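Local coordinates for coclaurine N-methyltransferase (Coptis japonica, PDB 6GKV), which catalyses the S-adenosyl-L-methionine-dependent N-methylation of coclaurine and related tetrahydroisoquinolines in plant alkaloid biosynthesis, at residues G221-K231 with E340-K351. Sequence-based numbering, arbitrary orientation.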
ATOM      1  N   GLY A 221       0.546 -11.602 -20.865  1.00 65.03           N
ATOM      2  CA  GLY A 221       0.769 -12.612 -19.852  1.00 69.00           C
ATOM      3  C   GLY A 221       0.617 -12.006 -18.472  1.00 66.43           C
ATOM      4  O   GLY A 221       0.681 -10.785 -18.320  1.00 64.73           O
ATOM      5  N   LEU A 222       0.416 -12.857 -17.468  1.00 65.91           N
ATOM      6  CA  LEU A 222       0.285 -12.398 -16.087  1.00 52.92           C
ATOM      7  C   LEU A 222       1.349 -12.990 -15.188  1.00 55.41           C
ATOM      8  O   LEU A 222       1.931 -14.035 -15.484  1.00 58.31           O
ATOM      9  CB  LEU A 222      -1.100 -12.736 -15.530  1.00 49.93           C
ATOM     10  CG  LEU A 222      -2.245 -12.243 -16.415  1.00 54.16           C
ATOM     11  CD1 LEU A 222      -3.599 -12.522 -15.809  1.00 50.13           C
ATOM     12  CD2 LEU A 222      -2.072 -10.759 -16.706  1.00 63.89           C
ATOM     13  N   LEU A 223       1.608 -12.279 -14.098  1.00 50.16           N
ATOM     14  CA  LEU A 223       2.447 -12.737 -13.008  1.00 47.57           C
ATOM     15  C   LEU A 223       1.594 -12.859 -11.744  1.00 52.97           C
ATOM     16  O   LEU A 223       1.030 -11.865 -11.285  1.00 49.02           O
ATOM     17  CB  LEU A 223       3.603 -11.764 -12.758  1.00 42.12           C
ATOM     18  CG  LEU A 223       4.367 -12.066 -11.462  1.00 43.01           C
ATOM     19  CD1 LEU A 223       4.979 -13.448 -11.546  1.00 42.75           C
ATOM     20  CD2 LEU A 223       5.440 -11.014 -11.142  1.00 37.92           C
ATOM     21  N   PHE A 224       1.477 -14.066 -11.191  1.00 50.59           N
ATOM     22  CA  PHE A 224       0.770 -14.224  -9.920  1.00 40.85           C
ATOM     23  C   PHE A 224       1.746 -14.524  -8.770  1.00 47.86           C
ATOM     24  O   PHE A 224       2.576 -15.449  -8.849  1.00 42.43           O
ATOM     25  CB  PHE A 224      -0.280 -15.320 -10.000  1.00 34.49           C
ATOM     26  CG  PHE A 224      -0.962 -15.579  -8.679  1.00 45.38           C
ATOM     27  CD1 PHE A 224      -1.929 -14.703  -8.196  1.00 45.90           C
ATOM     28  CD2 PHE A 224      -0.620 -16.674  -7.908  1.00 43.56           C
ATOM     29  CE1 PHE A 224      -2.550 -14.931  -6.974  1.00 45.13           C
ATOM     30  CE2 PHE A 224      -1.234 -16.902  -6.681  1.00 44.63           C
ATOM     31  CZ  PHE A 224      -2.203 -16.029  -6.215  1.00 42.66           C
ATOM     32  N   LEU A 225       1.632 -13.747  -7.697  1.00 49.86           N
ATOM     33  CA  LEU A 225       2.542 -13.853  -6.555  1.00 46.82           C
ATOM     34  C   LEU A 225       1.849 -14.121  -5.223  1.00 43.64           C
ATOM     35  O   LEU A 225       0.886 -13.461  -4.884  1.00 43.28           O
ATOM     36  CB  LEU A 225       3.354 -12.569  -6.423  1.00 49.24           C
ATOM     37  CG  LEU A 225       4.204 -12.457  -5.160  1.00 49.52           C
ATOM     38  CD1 LEU A 225       5.290 -13.480  -5.226  1.00 45.33           C
ATOM     39  CD2 LEU A 225       4.791 -11.056  -5.036  1.00 54.81           C
ATOM     40  N   GLU A 226       2.368 -15.079  -4.462  1.00 44.49           N
ATOM     41  CA  GLU A 226       1.988 -15.238  -3.065  1.00 43.08           C
ATOM     42  C   GLU A 226       3.213 -15.044  -2.165  1.00 50.03           C
ATOM     43  O   GLU A 226       4.284 -15.625  -2.410  1.00 44.19           O
ATOM     44  CB  GLU A 226       1.359 -16.609  -2.800  1.00 37.54           C
ATOM     45  CG  GLU A 226       0.893 -16.793  -1.340  1.00 42.64           C
ATOM     46  CD  GLU A 226       0.401 -18.213  -1.029  1.00 49.33           C
ATOM     47  OE1 GLU A 226      -0.752 -18.541  -1.368  1.00 54.44           O
ATOM     48  OE2 GLU A 226       1.164 -19.008  -0.446  1.00 45.33           O
ATOM     49  N   HIS A 227       3.057 -14.212  -1.135  1.00 35.67           N
ATOM     50  CA  HIS A 227       4.080 -14.078  -0.119  1.00 33.34           C
ATOM     51  C   HIS A 227       3.422 -13.934   1.224  1.00 37.61           C
ATOM     52  O   HIS A 227       2.381 -13.308   1.335  1.00 36.86           O
ATOM     53  CB  HIS A 227       4.977 -12.880  -0.373  1.00 27.53           C
ATOM     54  CG  HIS A 227       4.253 -11.574  -0.389  1.00 39.80           C
ATOM     55  ND1 HIS A 227       4.183 -10.753   0.716  1.00 40.36           N
ATOM     56  CD2 HIS A 227       3.584 -10.934  -1.377  1.00 39.22           C
ATOM     57  CE1 HIS A 227       3.506  -9.661   0.408  1.00 39.41           C
ATOM     58  NE2 HIS A 227       3.131  -9.744  -0.856  1.00 40.77           N
ATOM     59  N   ILE A 228       4.017 -14.518   2.249  1.00 30.20           N
ATOM     60  CA  ILE A 228       3.497 -14.290   3.571  1.00 34.08           C
ATOM     61  C   ILE A 228       3.881 -12.849   3.910  1.00 36.92           C
ATOM     62  O   ILE A 228       4.779 -12.294   3.279  1.00 38.72           O
ATOM     63  CB  ILE A 228       4.047 -15.319   4.581  1.00 36.57           C
ATOM     64  CG1 ILE A 228       5.570 -15.393   4.497  1.00 27.08           C
ATOM     65  CG2 ILE A 228       3.469 -16.684   4.260  1.00 39.12           C
ATOM     66  CD1 ILE A 228       6.287 -14.383   5.339  1.00 29.76           C
ATOM     67  N   CYS A 229       3.205 -12.235   4.879  1.00 40.36           N
ATOM     68  CA  CYS A 229       3.491 -10.840   5.216  1.00 32.59           C
ATOM     69  C   CYS A 229       3.055 -10.508   6.628  1.00 34.25           C
ATOM     70  O   CYS A 229       2.408 -11.333   7.293  1.00 32.17           O
ATOM     71  CB  CYS A 229       2.780  -9.914   4.243  1.00 37.55           C
ATOM     72  SG  CYS A 229       1.000 -10.022   4.436  1.00 41.60           S
ATOM     73  N   HIS A 230       3.435  -9.320   7.101  1.00 28.48           N
ATOM     74  CA  HIS A 230       2.664  -8.695   8.158  1.00 42.39           C
ATOM     75  C   HIS A 230       1.810  -7.598   7.526  1.00 41.19           C
ATOM     76  O   HIS A 230       2.243  -6.925   6.590  1.00 42.78           O
ATOM     77  CB  HIS A 230       3.532  -8.112   9.266  1.00 34.54           C
ATOM     78  CG  HIS A 230       2.717  -7.473  10.352  1.00 37.40           C
ATOM     79  ND1 HIS A 230       2.385  -6.137  10.341  1.00 34.84           N
ATOM     80  CD2 HIS A 230       2.105  -8.012  11.439  1.00 32.06           C
ATOM     81  CE1 HIS A 230       1.637  -5.869  11.405  1.00 39.55           C
ATOM     82  NE2 HIS A 230       1.455  -6.988  12.083  1.00 44.14           N
ATOM     83  N   LYS A 231       0.604  -7.405   8.031  1.00 48.50           N
ATOM     84  CA  LYS A 231      -0.343  -6.529   7.335  1.00 42.42           C
ATOM     85  C   LYS A 231       0.159  -5.088   7.195  1.00 44.98           C
ATOM     86  O   LYS A 231      -0.187  -4.401   6.246  1.00 39.46           O
ATOM     87  CB  LYS A 231      -1.695  -6.539   8.039  1.00 37.92           C
ATOM     88  CG  LYS A 231      -1.768  -5.786   9.372  1.00 36.69           C
ATOM     89  CD  LYS A 231      -3.239  -5.706   9.813  1.00 35.54           C
ATOM     90  CE  LYS A 231      -3.400  -5.383  11.287  1.00 36.81           C
ATOM     91  NZ  LYS A 231      -4.761  -5.759  11.769  1.00 39.51           N
ATOM     92  N   GLU A 340      -4.859 -11.873  12.212  1.00 37.25           N
ATOM     93  CA  GLU A 340      -4.990 -10.535  11.657  1.00 39.37           C
ATOM     94  C   GLU A 340      -3.734  -9.712  11.887  1.00 39.05           C
ATOM     95  O   GLU A 340      -3.789  -8.492  11.948  1.00 47.18           O
ATOM     96  CB  GLU A 340      -6.222  -9.840  12.273  1.00 38.63           C
ATOM     97  CG  GLU A 340      -7.531 -10.410  11.735  1.00 37.41           C
ATOM     98  CD  GLU A 340      -7.702 -10.101  10.235  1.00 41.61           C
ATOM     99  OE1 GLU A 340      -7.380  -8.959   9.826  1.00 42.40           O
ATOM    100  OE2 GLU A 340      -8.138 -10.990   9.456  1.00 42.49           O
ATOM    101  N   GLU A 341      -2.604 -10.395  12.033  1.00 34.07           N
ATOM    102  CA  GLU A 341      -1.307  -9.735  12.120  1.00 28.52           C
ATOM    103  C   GLU A 341      -0.390 -10.212  10.981  1.00 37.46           C
ATOM    104  O   GLU A 341      -0.136  -9.487  10.023  1.00 36.19           O
ATOM    105  CB  GLU A 341      -0.656  -9.998  13.477  1.00 40.55           C
ATOM    106  CG  GLU A 341      -1.425  -9.419  14.660  1.00 44.72           C
ATOM    107  CD  GLU A 341      -1.436  -7.900  14.682  1.00 41.13           C
ATOM    108  OE1 GLU A 341      -0.672  -7.281  13.929  1.00 45.88           O
ATOM    109  OE2 GLU A 341      -2.198  -7.311  15.470  1.00 54.62           O
ATOM    110  N   TRP A 342       0.132 -11.426  11.125  1.00 46.01           N
ATOM    111  CA  TRP A 342       0.942 -12.048  10.088  1.00 38.84           C
ATOM    112  C   TRP A 342       0.009 -12.883   9.233  1.00 41.77           C
ATOM    113  O   TRP A 342      -0.880 -13.567   9.759  1.00 40.35           O
ATOM    114  CB  TRP A 342       2.065 -12.895  10.703  1.00 33.22           C
ATOM    115  CG  TRP A 342       3.159 -12.062  11.333  1.00 24.63           C
ATOM    116  CD1 TRP A 342       4.178 -11.438  10.682  1.00 31.81           C
ATOM    117  CD2 TRP A 342       3.323 -11.754  12.730  1.00 31.94           C
ATOM    118  NE1 TRP A 342       4.976 -10.768  11.583  1.00 36.63           N
ATOM    119  CE2 TRP A 342       4.483 -10.949  12.827  1.00 32.03           C
ATOM    120  CE3 TRP A 342       2.635 -12.119  13.888  1.00 38.17           C
ATOM    121  CZ2 TRP A 342       4.947 -10.486  14.071  1.00 35.31           C
ATOM    122  CZ3 TRP A 342       3.115 -11.655  15.118  1.00 31.24           C
ATOM    123  CH2 TRP A 342       4.254 -10.845  15.195  1.00 31.12           C
ATOM    124  N   MET A 343       0.198 -12.814   7.918  1.00 39.27           N
ATOM    125  CA  MET A 343      -0.756 -13.401   6.995  1.00 38.63           C
ATOM    126  C   MET A 343      -0.180 -13.572   5.596  1.00 42.27           C
ATOM    127  O   MET A 343       1.026 -13.411   5.379  1.00 39.68           O
ATOM    128  CB  MET A 343      -2.023 -12.535   6.934  1.00 37.88           C
ATOM    129  CG  MET A 343      -1.735 -11.033   6.723  1.00 39.47           C
ATOM    130  SD  MET A 343      -3.223  -9.987   6.733  1.00 50.11           S
ATOM    131  CE  MET A 343      -3.466  -9.697   8.479  1.00 24.55           C
ATOM    132  N   ALA A 344      -1.067 -13.881   4.656  1.00 39.94           N
ATOM    133  CA  ALA A 344      -0.700 -14.121   3.270  1.00 37.44           C
ATOM    134  C   ALA A 344      -1.284 -13.084   2.309  1.00 38.32           C
ATOM    135  O   ALA A 344      -2.456 -12.706   2.390  1.00 37.81           O
ATOM    136  CB  ALA A 344      -1.130 -15.514   2.853  1.00 31.25           C
ATOM    137  N   SER A 345      -0.437 -12.634   1.391  1.00 44.27           N
ATOM    138  CA  SER A 345      -0.792 -11.652   0.366  1.00 33.79           C
ATOM    139  C   SER A 345      -0.714 -12.230  -1.034  1.00 32.78           C
ATOM    140  O   SER A 345       0.295 -12.856  -1.407  1.00 40.71           O
ATOM    141  CB  SER A 345       0.135 -10.443   0.475  1.00 27.62           C
ATOM    142  OG  SER A 345      -0.060  -9.526  -0.590  1.00 31.26           O
ATOM    143  N   HIS A 346      -1.767 -12.014  -1.818  1.00 37.64           N
ATOM    144  CA  HIS A 346      -1.777 -12.364  -3.245  1.00 40.04           C
ATOM    145  C   HIS A 346      -1.793 -11.132  -4.159  1.00 42.37           C
ATOM    146  O   HIS A 346      -2.699 -10.286  -4.081  1.00 46.11           O
ATOM    147  CB  HIS A 346      -2.980 -13.246  -3.581  1.00 41.73           C
ATOM    148  CG  HIS A 346      -2.900 -14.628  -3.000  1.00 42.90           C
ATOM    149  ND1 HIS A 346      -3.942 -15.526  -3.068  1.00 42.74           N
ATOM    150  CD2 HIS A 346      -1.899 -15.260  -2.349  1.00 43.40           C
ATOM    151  CE1 HIS A 346      -3.591 -16.655  -2.477  1.00 36.99           C
ATOM    152  NE2 HIS A 346      -2.352 -16.525  -2.044  1.00 46.11           N
ATOM    153  N   VAL A 347      -0.809 -11.057  -5.049  1.00 36.52           N
ATOM    154  CA  VAL A 347      -0.734  -9.974  -6.011  1.00 34.07           C
ATOM    155  C   VAL A 347      -0.759 -10.477  -7.454  1.00 48.44           C
ATOM    156  O   VAL A 347       0.010 -11.377  -7.827  1.00 40.20           O
ATOM    157  CB  VAL A 347       0.528  -9.127  -5.813  1.00 38.80           C
ATOM    158  CG1 VAL A 347       0.409  -7.844  -6.612  1.00 41.80           C
ATOM    159  CG2 VAL A 347       0.742  -8.813  -4.329  1.00 36.25           C
ATOM    160  N   LEU A 348      -1.638  -9.883  -8.270  1.00 45.85           N
ATOM    161  CA  LEU A 348      -1.672 -10.205  -9.693  1.00 46.19           C
ATOM    162  C   LEU A 348      -1.072  -9.041 -10.480  1.00 41.82           C
ATOM    163  O   LEU A 348      -1.491  -7.897 -10.324  1.00 48.43           O
ATOM    164  CB  LEU A 348      -3.101 -10.523 -10.160  1.00 42.02           C
ATOM    165  CG  LEU A 348      -3.266 -11.009 -11.611  1.00 49.97           C
ATOM    166  CD1 LEU A 348      -2.522 -12.317 -11.862  1.00 54.81           C
ATOM    167  CD2 LEU A 348      -4.740 -11.144 -12.008  1.00 42.28           C
ATOM    168  N   PHE A 349      -0.059  -9.334 -11.282  1.00 39.87           N
ATOM    169  CA  PHE A 349       0.631  -8.325 -12.088  1.00 50.37           C
ATOM    170  C   PHE A 349       0.432  -8.579 -13.581  1.00 54.92           C
ATOM    171  O   PHE A 349       0.404  -9.735 -14.008  1.00 55.24           O
ATOM    172  CB  PHE A 349       2.144  -8.323 -11.846  1.00 48.66           C
ATOM    173  CG  PHE A 349       2.575  -8.021 -10.437  1.00 49.47           C
ATOM    174  CD1 PHE A 349       2.757  -6.712 -10.018  1.00 45.25           C
ATOM    175  CD2 PHE A 349       2.896  -9.063  -9.556  1.00 47.50           C
ATOM    176  CE1 PHE A 349       3.206  -6.435  -8.728  1.00 49.08           C
ATOM    177  CE2 PHE A 349       3.362  -8.808  -8.263  1.00 41.80           C
ATOM    178  CZ  PHE A 349       3.525  -7.492  -7.848  1.00 47.44           C
ATOM    179  N   LYS A 350       0.361  -7.506 -14.369  1.00 53.98           N
ATOM    180  CA  LYS A 350       0.542  -7.587 -15.828  1.00 56.97           C
ATOM    181  C   LYS A 350       1.855  -6.892 -16.224  1.00 64.39           C
ATOM    182  O   LYS A 350       2.462  -6.205 -15.399  1.00 63.31           O
ATOM    183  CB  LYS A 350      -0.634  -6.948 -16.564  1.00 57.61           C
ATOM    184  CG  LYS A 350      -0.568  -5.438 -16.562  1.00 61.46           C
ATOM    185  CD  LYS A 350      -1.789  -4.815 -17.226  1.00 64.64           C
ATOM    186  CE  LYS A 350      -1.811  -3.308 -17.010  1.00 59.98           C
ATOM    187  NZ  LYS A 350      -3.165  -2.749 -17.296  1.00 70.97           N
ATOM    188  N   LYS A 351       2.275  -7.046 -17.481  1.00 61.29           N
ATOM    189  CA  LYS A 351       3.602  -6.594 -17.897  1.00 54.64           C
ATOM    190  C   LYS A 351       3.741  -5.076 -17.947  1.00 47.82           C
ATOM    191  O   LYS A 351       3.056  -4.418 -18.726  1.00 57.32           O
ATOM    192  CB  LYS A 351       3.950  -7.184 -19.260  1.00 55.91           C
ATOM    193  CG  LYS A 351       5.401  -7.543 -19.406  1.00 56.41           C
ATOM    194  CD  LYS A 351       5.710  -7.974 -20.830  1.00 63.31           C
ATOM    195  CE  LYS A 351       7.180  -7.748 -21.107  1.00 65.99           C
ATOM    196  NZ  LYS A 351       7.695  -6.646 -20.233  1.00 64.97           N
TER
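The imidazole of His346 is met on one face by the edge of the Phe224 ring, an edge-to-face pair with planes at 70° and Phe224 CZ 3.6 Å from His346 CG. At the imidazole rim lies Glu226, its carboxylate nearly coplanar with the ring; His346 NE2 donates to the anti lone pair of Glu226 OE1 at 2.7 Å. CG of Glu226 is anti to the backbone N (chi1 -178°), and the extended chain runs alongside the imidazole. Arg118 hydrogen-bonds His346 ND1, so both ring nitrogens are held and the rotation is fixed; Tyr115 OH also bonds Glu226 OE1. Were His346 cut back to an alanine, Phe224 CZ would probably lose the face it rests on, Arg118 its partner on the ring, and Glu226 OE1 one of its two bonds. Strands 221-230 and 342-350 pair antiparallel within the seven-stranded sheet of a Rossmann-like methyltransferase, strand order 3-2-1-4-5-7-6, with 342-350 inserted between 221-230 and 272-279. Paired backbone bonds join Leu223 with Phe349, Leu225 with Val347, His227 with Ser345 and Cys229 with Met343. His230 turns its edge to the face of Trp342, the planes 69° apart, while its NE2 gives a 2.8 Å bond to Glu341 OE1, itself shared with Tyr40. Over one face of His227 sits Ser345 CB, a CH-pi contact 3.7 Å from the ring centroid. On that side of the sheet Val347 CG1 lies over one face of the Phe349 ring and Leu225 CD2 at its edge; Leu223 CD2 is 3.6 Å from Phe349 CD2. Glu226 approaches Ser93 of the S-adenosyl-L-homocysteine pocket, and Ile228 borders the bound N-methylheliamine. Past the strand end, Lys231 donates through N to Glu341 O and through NZ to Glu340 O at 2.9 Å, while the Glu340 carboxylate bonds Thr43 and Tyr44 of the second subunit.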